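Local coordinates for SufC protein (Thermus thermophilus, PDB 2D2E) that probably hydrolyses ATP as the cytoplasmic ABC-type ATPase of the Suf system for iron-sulphur cluster assembly, at residues K180-A183 against R184-A188; Q203-L206 against N207-P211; E67-L70 against E71-P74. One frame throughout, in Å; residues are numbered along the deposited sequence. Where two conformers were deposited one is given.

How the contacts relate
Contacts 1 and 2 are partly buried. Their centres lie about 10 Å apart, and they touch where the loop 203-211 packs on helix 176-189. Contact 3 is a surface contact on the opposite side of the chain's centre, about 27 Å from contact 1 and 29 Å from contact 2, centre to centre. The chemistry follows the place. Contact 1 is regular helix, with bonds between residues four apart, a valine pair, and an asparagine and arginine whose polar ends bond elsewhere. Contact 2 is an irregular turn that joins two side-chain amides and buries isoleucine, leucine and proline. Contact 3 is a beta turn with one direct backbone bond, one water bridge and one aliphatic pair.

Contact 1. Residues K180-A183 against R184-A188; sequences KVVA and RGVNA
The side-chain amide of Asn187 lies with one face over Ala183 O, which is 3.1 Å from Asn187 ND2 but too poorly angled for a hydrogen bond. At the edge, the amide is held at both ends from outside: ND2 donates to Tyr208 O, which lies in the amide plane, and OD1 accepts from Arg190 NE. These two bonds fix which way round the amide lies. CG stands anti to the carbonyl carbon of Asn187 (chi1 -74°), which folds the amide back over the preceding turn and leaves ND2 4.1 Å from Ala183 CB. The other flat group, the guanidinium of Arg184, turns away from the preceding turn. The chain bends at chi3 (-61°), and NH1 donates to Leu129 O. Only the foot of this side chain meets the contact, with Arg184 CB 3.5 Å from Lys180 O.

The backbone bonds are those of an alpha helix. Arg184 N donates to Lys180 O at 2.9 Å, and Gly185 N to Val181 O at 3.2 Å. Val186 N meets Val182 O nearly straight, with 171° at the hydrogen. Asn187 N reaches Ala183 O at 2.8 Å. Val182 and Val186 point the same way, side by side, one turn apart. Their methyls CG1 of Val182 and CG2 of Val186 meet at 4.2 Å.

The residues lie on helix 176-189, the crossover of the beta-alpha-beta unit between strands 164-168 and 195-199. Val182 and Val186 pack on Leu167 of strand 164-168. Val181 turns to Arg151 and Ile154 of helix 148-160. Ala183 faces Tyr208 and Ile209 of the loop before strand 213-218.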
# COMPACT_ATOMS: atom_id res chain seq x y z
N LYS A 180 -6.16 -8.38 -9.50
CA LYS A 180 -5.33 -8.24 -10.69
C LYS A 180 -5.04 -6.79 -11.05
O LYS A 180 -3.97 -6.49 -11.56
CB LYS A 180 -5.96 -9.00 -11.88
CG LYS A 180 -5.73 -10.50 -11.77
CD LYS A 180 -6.08 -11.24 -13.05
CE LYS A 180 -5.62 -12.69 -12.97
NZ LYS A 180 -6.07 -13.47 -14.15
N VAL A 181 -5.98 -5.89 -10.78
CA VAL A 181 -5.77 -4.47 -11.05
C VAL A 181 -4.62 -3.97 -10.18
O VAL A 181 -3.74 -3.23 -10.64
CB VAL A 181 -7.02 -3.65 -10.73
CG1 VAL A 181 -6.65 -2.19 -10.54
CG2 VAL A 181 -8.03 -3.79 -11.87
N VAL A 182 -4.65 -4.33 -8.90
CA VAL A 182 -3.57 -3.90 -8.03
C VAL A 182 -2.24 -4.53 -8.46
O VAL A 182 -1.21 -3.88 -8.46
CB VAL A 182 -3.92 -4.21 -6.56
CG1 VAL A 182 -2.75 -3.86 -5.62
CG2 VAL A 182 -5.14 -3.38 -6.16
N ALA A 183 -2.25 -5.81 -8.83
CA ALA A 183 -1.00 -6.45 -9.26
C ALA A 183 -0.43 -5.77 -10.49
O ALA A 183 0.77 -5.60 -10.60
CB ALA A 183 -1.24 -7.94 -9.54
N ARG A 184 -1.30 -5.38 -11.42
CA ARG A 184 -0.81 -4.73 -12.64
C ARG A 184 -0.07 -3.46 -12.26
O ARG A 184 1.02 -3.19 -12.77
CB ARG A 184 -1.98 -4.38 -13.57
CG ARG A 184 -1.54 -3.61 -14.81
CD ARG A 184 -2.63 -3.59 -15.87
NE ARG A 184 -2.98 -4.94 -16.30
CZ ARG A 184 -3.60 -5.22 -17.45
NH1 ARG A 184 -3.94 -4.24 -18.28
NH2 ARG A 184 -3.87 -6.47 -17.76
N GLY A 185 -0.65 -2.71 -11.32
CA GLY A 185 -0.01 -1.49 -10.87
C GLY A 185 1.30 -1.74 -10.13
O GLY A 185 2.32 -1.11 -10.41
N VAL A 186 1.28 -2.66 -9.17
CA VAL A 186 2.51 -2.92 -8.43
C VAL A 186 3.61 -3.46 -9.35
O VAL A 186 4.75 -3.05 -9.25
CB VAL A 186 2.24 -3.88 -7.23
CG1 VAL A 186 3.56 -4.28 -6.56
CG2 VAL A 186 1.35 -3.17 -6.21
N ASN A 187 3.27 -4.35 -10.26
CA ASN A 187 4.29 -4.90 -11.16
C ASN A 187 4.84 -3.81 -12.10
O ASN A 187 6.02 -3.82 -12.45
CB ASN A 187 3.73 -6.08 -11.95
CG ASN A 187 3.58 -7.34 -11.08
OD1 ASN A 187 4.44 -7.63 -10.25
ND2 ASN A 187 2.50 -8.10 -11.30
N ALA A 188 3.99 -2.85 -12.47
CA ALA A 188 4.44 -1.77 -13.35
C ALA A 188 5.40 -0.80 -12.63
O ALA A 188 6.25 -0.17 -13.26
CB ALA A 188 3.24 -1.03 -13.89

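Contact 2. Residues Q203-L206 against N207-P211; sequences QRIL and NYIQP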
# COMPACT_ATOMS: atom_id res chain seq x y z
N GLN A 203 -3.68 -15.71 0.27
CA GLN A 203 -2.47 -15.78 -0.54
C GLN A 203 -2.72 -15.43 -2.02
O GLN A 203 -1.79 -15.07 -2.73
CB GLN A 203 -1.92 -17.22 -0.49
CG GLN A 203 -0.64 -17.46 -1.30
CD GLN A 203 -0.86 -17.88 -2.76
OE1 GLN A 203 -1.97 -18.18 -3.19
NE2 GLN A 203 0.21 -17.90 -3.52
N ARG A 204 -3.98 -15.54 -2.47
CA ARG A 204 -4.33 -15.33 -3.88
C ARG A 204 -3.58 -14.25 -4.66
O ARG A 204 -3.01 -14.54 -5.72
CB ARG A 204 -5.83 -15.08 -4.04
CG ARG A 204 -6.33 -15.21 -5.49
CD ARG A 204 -6.04 -16.62 -6.06
NE ARG A 204 -6.49 -17.66 -5.13
CZ ARG A 204 -7.76 -18.04 -4.98
NH1 ARG A 204 -8.72 -17.48 -5.70
NH2 ARG A 204 -8.07 -18.95 -4.07
N ILE A 205 -3.58 -13.02 -4.16
CA ILE A 205 -2.91 -11.95 -4.90
C ILE A 205 -1.43 -12.19 -5.17
O ILE A 205 -0.86 -11.64 -6.14
CB ILE A 205 -3.13 -10.58 -4.19
CG1 ILE A 205 -2.75 -9.42 -5.13
CG2 ILE A 205 -2.31 -10.52 -2.89
CD1 ILE A 205 -3.12 -8.04 -4.57
N LEU A 206 -0.80 -13.03 -4.34
CA LEU A 206 0.62 -13.28 -4.48
C LEU A 206 0.97 -14.18 -5.65
O LEU A 206 2.16 -14.41 -5.94
CB LEU A 206 1.18 -13.81 -3.15
CG LEU A 206 0.89 -12.84 -2.00
CD1 LEU A 206 1.43 -13.40 -0.69
CD2 LEU A 206 1.52 -11.48 -2.28
N ASN A 207 -0.05 -14.68 -6.32
CA ASN A 207 0.17 -15.47 -7.53
C ASN A 207 0.30 -14.46 -8.68
O ASN A 207 0.85 -14.79 -9.75
CB ASN A 207 -1.01 -16.40 -7.79
CG ASN A 207 -1.10 -17.50 -6.76
OD1 ASN A 207 -0.13 -18.23 -6.54
ND2 ASN A 207 -2.25 -17.64 -6.13
N TYR A 208 -0.18 -13.23 -8.46
CA TYR A 208 -0.08 -12.18 -9.48
C TYR A 208 1.06 -11.21 -9.18
O TYR A 208 1.65 -10.64 -10.09
CB TYR A 208 -1.41 -11.37 -9.64
CG TYR A 208 -2.64 -12.22 -9.60
CD1 TYR A 208 -3.66 -11.97 -8.69
CD2 TYR A 208 -2.78 -13.33 -10.46
CE1 TYR A 208 -4.78 -12.81 -8.61
CE2 TYR A 208 -3.90 -14.16 -10.39
CZ TYR A 208 -4.89 -13.90 -9.46
OH TYR A 208 -5.99 -14.74 -9.36
N ILE A 209 1.36 -11.03 -7.89
CA ILE A 209 2.46 -10.16 -7.45
C ILE A 209 3.40 -11.09 -6.69
O ILE A 209 3.16 -11.37 -5.53
CB ILE A 209 2.01 -9.07 -6.43
CG1 ILE A 209 0.83 -8.27 -6.96
CG2 ILE A 209 3.18 -8.13 -6.15
CD1 ILE A 209 0.31 -7.17 -6.01
N GLN A 210 4.47 -11.55 -7.33
CA GLN A 210 5.40 -12.43 -6.65
C GLN A 210 6.22 -11.63 -5.62
O GLN A 210 6.94 -10.71 -5.99
CB GLN A 210 6.33 -13.07 -7.67
CG GLN A 210 7.43 -13.88 -7.01
CD GLN A 210 8.01 -14.95 -7.92
OE1 GLN A 210 7.40 -15.32 -8.92
NE2 GLN A 210 9.17 -15.48 -7.58
N PRO A 211 6.12 -11.97 -4.33
CA PRO A 211 6.88 -11.24 -3.30
C PRO A 211 8.31 -11.75 -3.11
O PRO A 211 8.59 -12.94 -3.27
CB PRO A 211 6.04 -11.46 -2.04
CG PRO A 211 5.53 -12.88 -2.23
CD PRO A 211 5.14 -12.90 -3.72
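Gln203 and Asn207 join their side-chain amides, with the planes 68° apart. The Gln203 chain bends at chi2 (-89°), which brings its amide back toward Asn207. Gln203 NE2 donates to Asn207 OD1 at 3.1 Å. The bond is straight at the hydrogen (166°), but the donor stands above the carbonyl plane of Asn207. Asn207 ND2 returns two weak bonds, to Gln203 OE1 at 3.0 Å and to Arg204 O. The amide of Asn207 is thus gripped at both ends.

Backbone bonds draw the turn tight. Asn207 N donates to Arg204 O at 3.0 Å. Ile205 O accepts both Tyr208 N and Ile209 N, each at 2.9 Å.

Around the Tyr208 ring, Arg204 O lies over one face, offset toward the rim.

Apolar contacts fill the buried side. Ile205 and Ile209 lie side by side and meet through their CD1 methyls at 3.8 Å. Leu206 crosses Pro211 at about a right angle, with Leu206 CB 4.1 Å from Pro211 CD. Beyond the loop, Leu206 packs on Ala33 and Met35 of strand 31-35 and on Ala231 of helix 228-237.

Bonds spanning three residues, with one spanning four from Ile209 N to Ile205 O, mark a tightly wound turn. It follows the segment after strand 195-199 that in ABC ATPases carries the switch histidine of the H-loop, and leads to strand 213-218.

Contact 3. Residues E67-L70 against E71-P74; sequences ENIL and ELSP
Ile69 and Leu72 form the tight part of this contact. Leu72 N donates to Ile69 O at 2.9 Å, the bond that closes a type I beta turn from Ile69 to Leu72. The donor stands well above the carbonyl plane of Ile69. The Leu72 side chain then folds back over the turn: CG is anti to its own carbonyl carbon (chi1 -57°), and Leu72 CB lies 3.4 Å from Ile69 O. The two side chains cross at about a right angle. Leu72 CD1 meets Ile69 CG2 at 4.0 Å, and CB of the same isoleucine is almost as near. Ile69 is buried and also packs on Ile62 and Leu82, while Leu72 touches Lys80. An alanine in place of Leu72 is likely to leave Ile69 CG2 without this methyl partner and to open a gap on that side of the turn.

The solvent side is looser. Here a water spans the turn instead of a direct bond. It donates to Asn68 O at 2.6 Å and accepts from Glu71 N at 2.9 Å. Asn68 ND2 is engaged elsewhere, by Ile62 O. The exposed Glu71 bends at chi2 and lies back along the Leu70 backbone.

The turn links strand 67-68 to helix 74-79. Ser73 is the N-cap of that helix, and its side chain caps a backbone N in the first turn. Glu76 OE1 bonds Ser73 N in return, as in a capping box. The arrangement is a strand-turn-helix connection leading out of the antiparallel sheet of the ABC ATPase fold.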
# COMPACT_ATOMS: atom_id res chain seq x y z
N GLU A 67 14.81 8.44 7.92
CA GLU A 67 14.08 9.41 8.73
C GLU A 67 12.82 8.86 9.41
O GLU A 67 12.00 8.20 8.77
CB GLU A 67 13.66 10.61 7.90
CG GLU A 67 14.72 11.20 7.01
CD GLU A 67 14.17 12.35 6.20
OE1 GLU A 67 13.80 13.38 6.81
OE2 GLU A 67 14.08 12.22 4.96
N ASN A 68 12.67 9.17 10.70
CA ASN A 68 11.51 8.73 11.48
C ASN A 68 10.31 9.55 11.02
O ASN A 68 10.33 10.79 11.06
CB ASN A 68 11.80 8.97 12.98
CG ASN A 68 10.72 8.40 13.91
OD1 ASN A 68 10.79 8.58 15.13
ND2 ASN A 68 9.73 7.71 13.35
N ILE A 69 9.25 8.89 10.55
CA ILE A 69 8.08 9.61 10.08
C ILE A 69 6.88 9.54 11.00
O ILE A 69 5.82 10.07 10.68
CB ILE A 69 7.63 9.10 8.69
CG1 ILE A 69 7.19 7.63 8.77
CG2 ILE A 69 8.75 9.29 7.70
CD1 ILE A 69 6.61 7.08 7.45
N LEU A 70 7.03 8.88 12.16
CA LEU A 70 5.91 8.74 13.08
C LEU A 70 5.29 10.05 13.53
O LEU A 70 4.10 10.11 13.78
CB LEU A 70 6.31 7.92 14.31
CG LEU A 70 6.33 6.40 14.14
CD1 LEU A 70 6.61 5.75 15.48
CD2 LEU A 70 4.98 5.94 13.61
N GLU A 71 6.12 11.09 13.61
CA GLU A 71 5.67 12.40 14.05
C GLU A 71 5.16 13.26 12.90
O GLU A 71 4.65 14.36 13.13
CB GLU A 71 6.81 13.13 14.76
CG GLU A 71 7.35 12.35 15.95
CD GLU A 71 6.27 12.05 16.97
OE1 GLU A 71 6.29 10.95 17.56
OE2 GLU A 71 5.40 12.92 17.18
N LEU A 72 5.29 12.77 11.67
CA LEU A 72 4.84 13.52 10.50
C LEU A 72 3.38 13.30 10.19
O LEU A 72 2.85 12.21 10.39
CB LEU A 72 5.65 13.12 9.27
CG LEU A 72 7.17 13.27 9.33
CD1 LEU A 72 7.70 13.17 7.90
CD2 LEU A 72 7.57 14.60 9.95
N SER A 73 2.73 14.34 9.66
CA SER A 73 1.32 14.24 9.29
C SER A 73 1.27 13.37 8.04
O SER A 73 2.30 13.13 7.40
CB SER A 73 0.78 15.61 8.95
OG SER A 73 1.40 16.09 7.78
N PRO A 74 0.07 12.89 7.66
CA PRO A 74 -0.06 12.06 6.46
C PRO A 74 0.48 12.76 5.22
O PRO A 74 1.14 12.15 4.38
CB PRO A 74 -1.56 11.82 6.38
CG PRO A 74 -1.93 11.69 7.84
CD PRO A 74 -1.16 12.83 8.48
O HOH W 1 8.95 11.68 13.09